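Local coordinates for DnaD-like replication protein (Streptococcus mutans UA159, PDB 2ZC2), which probably takes part in the initiation of DNA replication, this fragment being a DnaD-like domain that binds zinc ions in the crystal, at residues K28-D33 with D38-A43; R45-N50 with N56-I61. All blocks are in the same frame, centred on the assembly; numbering follows the deposited sequence.

Contact 1: K28-D33 with D38-A43; sequences KTVSDD and DLVRSA. With ZN (zinc ion), chain E; ZN (zinc ion), chain D.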
loop_
_atom_site.group_PDB
_atom_site.type_symbol
_atom_site.label_atom_id
_atom_site.label_comp_id
_atom_site.label_asym_id
_atom_site.label_seq_id
_atom_site.Cartn_x
_atom_site.Cartn_y
_atom_site.Cartn_z
ATOM N N LYS A 28 -9.254 -5.607 0.995
ATOM C CA LYS A 28 -8.950 -6.563 2.053
ATOM C C LYS A 28 -7.963 -6.054 3.088
ATOM O O LYS A 28 -8.255 -6.093 4.288
ATOM C CB LYS A 28 -8.525 -7.924 1.457
ATOM C CG LYS A 28 -9.764 -8.811 1.141
ATOM C CD LYS A 28 -9.745 -9.598 -0.197
ATOM C CE LYS A 28 -8.808 -10.799 -0.185
ATOM N NZ LYS A 28 -8.213 -11.219 1.151
ATOM N N THR A 29 -6.806 -5.565 2.637
ATOM C CA THR A 29 -5.783 -5.049 3.545
ATOM C C THR A 29 -6.318 -3.913 4.414
ATOM O O THR A 29 -6.000 -3.831 5.609
ATOM C CB THR A 29 -4.486 -4.573 2.795
ATOM O OG1 THR A 29 -4.726 -3.338 2.140
ATOM C CG2 THR A 29 -4.038 -5.544 1.754
ATOM N N VAL A 30 -7.104 -3.023 3.819
ATOM C CA VAL A 30 -7.631 -1.822 4.514
ATOM C C VAL A 30 -8.799 -2.161 5.472
ATOM O O VAL A 30 -8.750 -1.856 6.667
ATOM C CB VAL A 30 -8.005 -0.718 3.513
ATOM C CG1 VAL A 30 -8.911 0.347 4.177
ATOM C CG2 VAL A 30 -6.713 -0.036 2.913
ATOM N N SER A 31 -9.819 -2.821 4.959
ATOM C CA SER A 31 -10.934 -3.299 5.819
ATOM C C SER A 31 -10.632 -4.562 6.598
ATOM O O SER A 31 -10.594 -4.514 7.840
ATOM C CB SER A 31 -12.204 -3.485 4.999
ATOM O OG SER A 31 -12.207 -2.504 3.974
ATOM N N ASP A 32 -10.416 -5.693 5.910
ATOM C CA ASP A 32 -10.229 -6.973 6.625
ATOM C C ASP A 32 -9.080 -6.940 7.623
ATOM O O ASP A 32 -9.252 -7.264 8.808
ATOM C CB ASP A 32 -10.063 -8.182 5.673
ATOM C CG ASP A 32 -11.292 -8.441 4.810
ATOM O OD1 ASP A 32 -12.170 -7.566 4.725
ATOM O OD2 ASP A 32 -11.384 -9.526 4.187
ATOM N N ASP A 33 -7.906 -6.545 7.148
ATOM C CA ASP A 33 -6.714 -6.577 7.967
ATOM C C ASP A 33 -6.529 -5.302 8.768
ATOM O O ASP A 33 -5.557 -5.184 9.518
ATOM C CB ASP A 33 -5.477 -6.847 7.107
ATOM C CG ASP A 33 -5.558 -8.196 6.340
ATOM O OD1 ASP A 33 -6.442 -9.022 6.626
ATOM O OD2 ASP A 33 -4.721 -8.424 5.467
ATOM N N ASP A 38 -3.406 5.278 5.001
ATOM C CA ASP A 38 -2.250 6.167 4.883
ATOM C C ASP A 38 -0.949 5.443 5.109
ATOM O O ASP A 38 0.074 5.905 4.676
ATOM C CB ASP A 38 -2.374 7.419 5.741
ATOM C CG ASP A 38 -3.565 8.264 5.318
ATOM O OD1 ASP A 38 -3.413 9.039 4.357
ATOM O OD2 ASP A 38 -4.674 8.118 5.900
ATOM N N LEU A 39 -1.034 4.278 5.754
ATOM C CA LEU A 39 0.077 3.365 5.832
ATOM C C LEU A 39 0.342 2.676 4.480
ATOM O O LEU A 39 1.521 2.525 4.064
ATOM C CB LEU A 39 -0.152 2.316 6.913
ATOM C CG LEU A 39 1.074 1.386 7.070
ATOM C CD1 LEU A 39 2.243 2.186 7.710
ATOM C CD2 LEU A 39 0.803 0.098 7.844
ATOM N N VAL A 40 -0.739 2.254 3.821
ATOM C CA VAL A 40 -0.665 1.757 2.444
ATOM C C VAL A 40 -0.010 2.785 1.500
ATOM O O VAL A 40 0.914 2.472 0.731
ATOM C CB VAL A 40 -2.031 1.251 1.920
ATOM C CG1 VAL A 40 -1.905 0.687 0.497
ATOM C CG2 VAL A 40 -2.594 0.127 2.821
ATOM N N ARG A 41 -0.515 4.016 1.554
ATOM C CA ARG A 41 0.028 5.089 0.787
ATOM C C ARG A 41 1.523 5.326 1.117
ATOM O O ARG A 41 2.329 5.606 0.191
ATOM C CB ARG A 41 -0.817 6.366 1.034
ATOM C CG ARG A 41 -0.213 7.699 0.522
ATOM C CD ARG A 41 -1.251 8.874 0.700
ATOM N NE ARG A 41 -2.463 8.660 -0.118
ATOM C CZ ARG A 41 -3.676 8.339 0.332
ATOM N NH1 ARG A 41 -3.921 8.154 1.633
ATOM N NH2 ARG A 41 -4.661 8.209 -0.543
ATOM N N SER A 42 1.919 5.216 2.383
ATOM C CA SER A 42 3.354 5.390 2.631
ATOM C C SER A 42 4.248 4.218 2.177
ATOM O O SER A 42 5.425 4.431 1.897
ATOM C CB SER A 42 3.638 5.762 4.039
ATOM O OG SER A 42 3.397 4.678 4.833
ATOM N N ALA A 43 3.660 3.026 2.000
ATOM C CA ALA A 43 4.386 1.916 1.331
ATOM C C ALA A 43 4.564 2.231 -0.131
ATOM O O ALA A 43 5.638 2.000 -0.697
ATOM C CB ALA A 43 3.697 0.611 1.569
HETATM ZN ZN ZN E . -5.190 10.101 3.865
HETATM ZN ZN ZN D . -5.539 -10.246 4.484
#
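Asp38 OD1 is held from two directions, by the zinc ion of chain E at 2.1 Å and by Arg41 NH1 at 2.9 Å in a salt bridge whose hydrogen bond is weak. Asp38 OD2 stays 2.9 Å from that zinc, so of this carboxylate OD1 makes the metal bond. On the other segment, Asp33 grips the zinc of chain D with both oxygens unevenly, OD2 at 2.2 Å and OD1 at 2.6 Å. Arg41 NE also bonds Asp9 OD2, tying helix 37-50 to helix 5-14. Between the metal sites the two helices meet sparsely, through the side chain of Val40. Its CG2, anti to the carbonyl carbon (CG1 takes the place anti to N, chi1 -178°), touches Val30 CG2 at 4.1 Å, the two side chains crossing nearly at right angles. Thr29 OG1 lies equally near Val40 CG2 but hydrogen-bonds Leu26 O of its own helix, so toward Val40 it is a packing neighbour. Leu6 and Phe10 of helix 5-14 also pack on Val40. A thin apolar touch thus joins consecutive helices of this replication-protein domain, while Arg41, shared by the carboxylates of Asp9 and Asp38, probably helps balance their charge and orient Asp38 OD1 beside the zinc.

Contact 2: R45-N50 with N56-I61; sequences REAVFN and NYIQAI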
loop_
_atom_site.group_PDB
_atom_site.type_symbol
_atom_site.label_atom_id
_atom_site.label_comp_id
_atom_site.label_asym_id
_atom_site.label_seq_id
_atom_site.Cartn_x
_atom_site.Cartn_y
_atom_site.Cartn_z
ATOM N N ARG A 45 4.593 5.346 -1.385
ATOM C CA ARG A 45 5.609 6.413 -1.343
ATOM C C ARG A 45 6.999 5.842 -1.331
ATOM O O ARG A 45 7.850 6.292 -2.064
ATOM C CB ARG A 45 5.452 7.304 -0.092
ATOM C CG ARG A 45 6.411 8.571 -0.105
ATOM C CD ARG A 45 6.143 9.534 1.082
ATOM N NE ARG A 45 7.007 9.126 2.185
ATOM C CZ ARG A 45 7.878 9.909 2.835
ATOM N NH1 ARG A 45 8.003 11.215 2.550
ATOM N NH2 ARG A 45 8.612 9.379 3.813
ATOM N N GLU A 46 7.243 4.909 -0.416
ATOM C CA GLU A 46 8.579 4.319 -0.239
ATOM C C GLU A 46 9.031 3.536 -1.505
ATOM O O GLU A 46 10.182 3.612 -1.944
ATOM C CB GLU A 46 8.590 3.463 1.017
ATOM C CG GLU A 46 9.885 2.811 1.263
ATOM C CD GLU A 46 10.995 3.850 1.377
ATOM O OE1 GLU A 46 10.834 4.835 2.174
ATOM O OE2 GLU A 46 12.005 3.662 0.632
ATOM N N ALA A 47 8.093 2.851 -2.152
ATOM C CA ALA A 47 8.413 2.152 -3.393
ATOM C C ALA A 47 8.815 3.211 -4.484
ATOM O O ALA A 47 9.759 3.051 -5.228
ATOM C CB ALA A 47 7.183 1.375 -3.870
ATOM N N VAL A 48 8.031 4.257 -4.608
ATOM C CA VAL A 48 8.388 5.364 -5.478
ATOM C C VAL A 48 9.801 5.900 -5.172
ATOM O O VAL A 48 10.568 6.146 -6.097
ATOM C CB VAL A 48 7.345 6.504 -5.410
ATOM C CG1 VAL A 48 7.787 7.733 -6.267
ATOM C CG2 VAL A 48 5.964 6.034 -5.908
ATOM N N PHE A 49 10.087 6.166 -3.898
ATOM C CA PHE A 49 11.358 6.822 -3.500
ATOM C C PHE A 49 12.516 5.897 -3.825
ATOM O O PHE A 49 13.683 6.342 -3.979
ATOM C CB PHE A 49 11.381 7.151 -1.995
ATOM C CG PHE A 49 10.611 8.407 -1.614
ATOM C CD1 PHE A 49 9.868 9.105 -2.548
ATOM C CD2 PHE A 49 10.623 8.847 -0.305
ATOM C CE1 PHE A 49 9.148 10.254 -2.190
ATOM C CE2 PHE A 49 9.934 9.995 0.038
ATOM C CZ PHE A 49 9.181 10.681 -0.921
ATOM N N ASN A 50 12.220 4.595 -3.887
ATOM C CA ASN A 50 13.248 3.598 -4.238
ATOM C C ASN A 50 13.389 3.337 -5.730
ATOM O O ASN A 50 14.303 2.674 -6.146
ATOM C CB ASN A 50 12.986 2.298 -3.488
ATOM C CG ASN A 50 13.746 2.242 -2.187
ATOM O OD1 ASN A 50 14.869 2.805 -2.082
ATOM N ND2 ASN A 50 13.179 1.574 -1.186
ATOM N N ASN A 56 4.139 -5.919 -6.330
ATOM C CA ASN A 56 4.755 -6.861 -5.366
ATOM C C ASN A 56 5.711 -6.199 -4.402
ATOM O O ASN A 56 5.735 -6.513 -3.201
ATOM C CB ASN A 56 5.513 -7.990 -6.110
ATOM C CG ASN A 56 4.558 -8.879 -6.950
ATOM O OD1 ASN A 56 3.360 -8.680 -6.955
ATOM N ND2 ASN A 56 5.108 -9.873 -7.625
ATOM N N TYR A 57 6.528 -5.298 -4.926
ATOM C CA TYR A 57 7.431 -4.523 -4.044
ATOM C C TYR A 57 6.706 -3.715 -2.977
ATOM O O TYR A 57 7.075 -3.730 -1.792
ATOM C CB TYR A 57 8.381 -3.638 -4.889
ATOM C CG TYR A 57 9.534 -3.000 -4.120
ATOM C CD1 TYR A 57 10.796 -3.599 -4.050
ATOM C CD2 TYR A 57 9.372 -1.764 -3.494
ATOM C CE1 TYR A 57 11.865 -2.949 -3.329
ATOM C CE2 TYR A 57 10.402 -1.144 -2.792
ATOM C CZ TYR A 57 11.633 -1.726 -2.695
ATOM O OH TYR A 57 12.647 -1.045 -2.036
ATOM N N ILE A 58 5.665 -3.003 -3.367
ATOM C CA ILE A 58 4.802 -2.292 -2.396
ATOM C C ILE A 58 4.213 -3.236 -1.354
ATOM O O ILE A 58 4.281 -3.013 -0.164
ATOM C CB ILE A 58 3.642 -1.567 -3.191
ATOM C CG1 ILE A 58 4.242 -0.513 -4.122
ATOM C CG2 ILE A 58 2.613 -0.909 -2.192
ATOM C CD1 ILE A 58 3.345 -0.074 -5.312
ATOM N N GLN A 59 3.649 -4.344 -1.801
ATOM C CA GLN A 59 3.163 -5.362 -0.839
ATOM C C GLN A 59 4.230 -5.922 0.082
ATOM O O GLN A 59 3.923 -6.172 1.195
ATOM C CB GLN A 59 2.445 -6.549 -1.529
ATOM C CG GLN A 59 1.277 -6.080 -2.346
ATOM C CD GLN A 59 0.223 -5.371 -1.454
ATOM O OE1 GLN A 59 -0.260 -4.308 -1.787
ATOM N NE2 GLN A 59 -0.122 -5.989 -0.317
ATOM N N ALA A 60 5.451 -6.167 -0.405
ATOM C CA ALA A 60 6.558 -6.601 0.482
ATOM C C ALA A 60 6.876 -5.553 1.592
ATOM O O ALA A 60 7.095 -5.888 2.782
ATOM C CB ALA A 60 7.803 -6.943 -0.368
ATOM N N ILE A 61 6.877 -4.278 1.212
ATOM C CA ILE A 61 6.982 -3.214 2.227
ATOM C C ILE A 61 5.895 -3.333 3.277
ATOM O O ILE A 61 6.206 -3.334 4.462
ATOM C CB ILE A 61 7.083 -1.748 1.629
ATOM C CG1 ILE A 61 8.265 -1.598 0.706
ATOM C CG2 ILE A 61 7.135 -0.711 2.755
ATOM C CD1 ILE A 61 8.241 -0.283 -0.213
#
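Ala47 sets its methyl against three side chains of helix 55-67. CB lies 3.5 Å from Ile58 CG1 and 3.8 Å from Tyr57 CD2, meeting the tyrosine ring at its edge, near its plane. Ile61 closes in from the next turn, its CD1 3.7 Å from Ala47 N and 3.8 Å from Glu46 CG; the glutamate chain, bent at chi2, runs across the isoleucine at about a right angle. Farther along the ring edge, Asn50 ND2 stands 2.8 Å from Tyr57 OH, with amide and ring planes 89° apart. These contacts pack two consecutive helices, 37-50 and 55-67, joined by a short loop in the all-helical domain: the axes of the two short segments pass 9.3 Å apart at 123° between their N-to-C directions, and the small alanine lets the CA atoms of Ala47 and Ile58 come within 5.8 Å. The ring of Tyr57 gets there because CG extends anti to the backbone N (chi1 -169°), which carries the ring alongside Ala47 toward Asn50. Lys52 of the connecting loop also touches Tyr57. Ile58 packs also on Leu44 and on Phe10 of helix 5-14, while the helix bond from Ile61 N to Tyr57 O sets the two residues one turn apart on the same face.

How the contacts relate
Contacts 1 and 2 follow one another along the chain and share helix 37-50, with their centres about 13 Å apart. They meet at Ala43, the last residue of 38-43: its O lies 3.5 Å from Ile61 CD1, and its CB packs 4.1 Å from Ile58 O. Phe10 of helix 5-14 touches both Val40 of contact 1 and Ile58 of contact 2, so the same aromatic residue bridges the two. Two zinc ions sit at contact 1, on Asp33 and Asp38; the side chain of Ile58 in contact 2 is about 12 Å from a bound zinc. Asp9, another zinc-binding residue, lies about 8 Å from Val40 and 9 Å from Ile58, side chain to side chain.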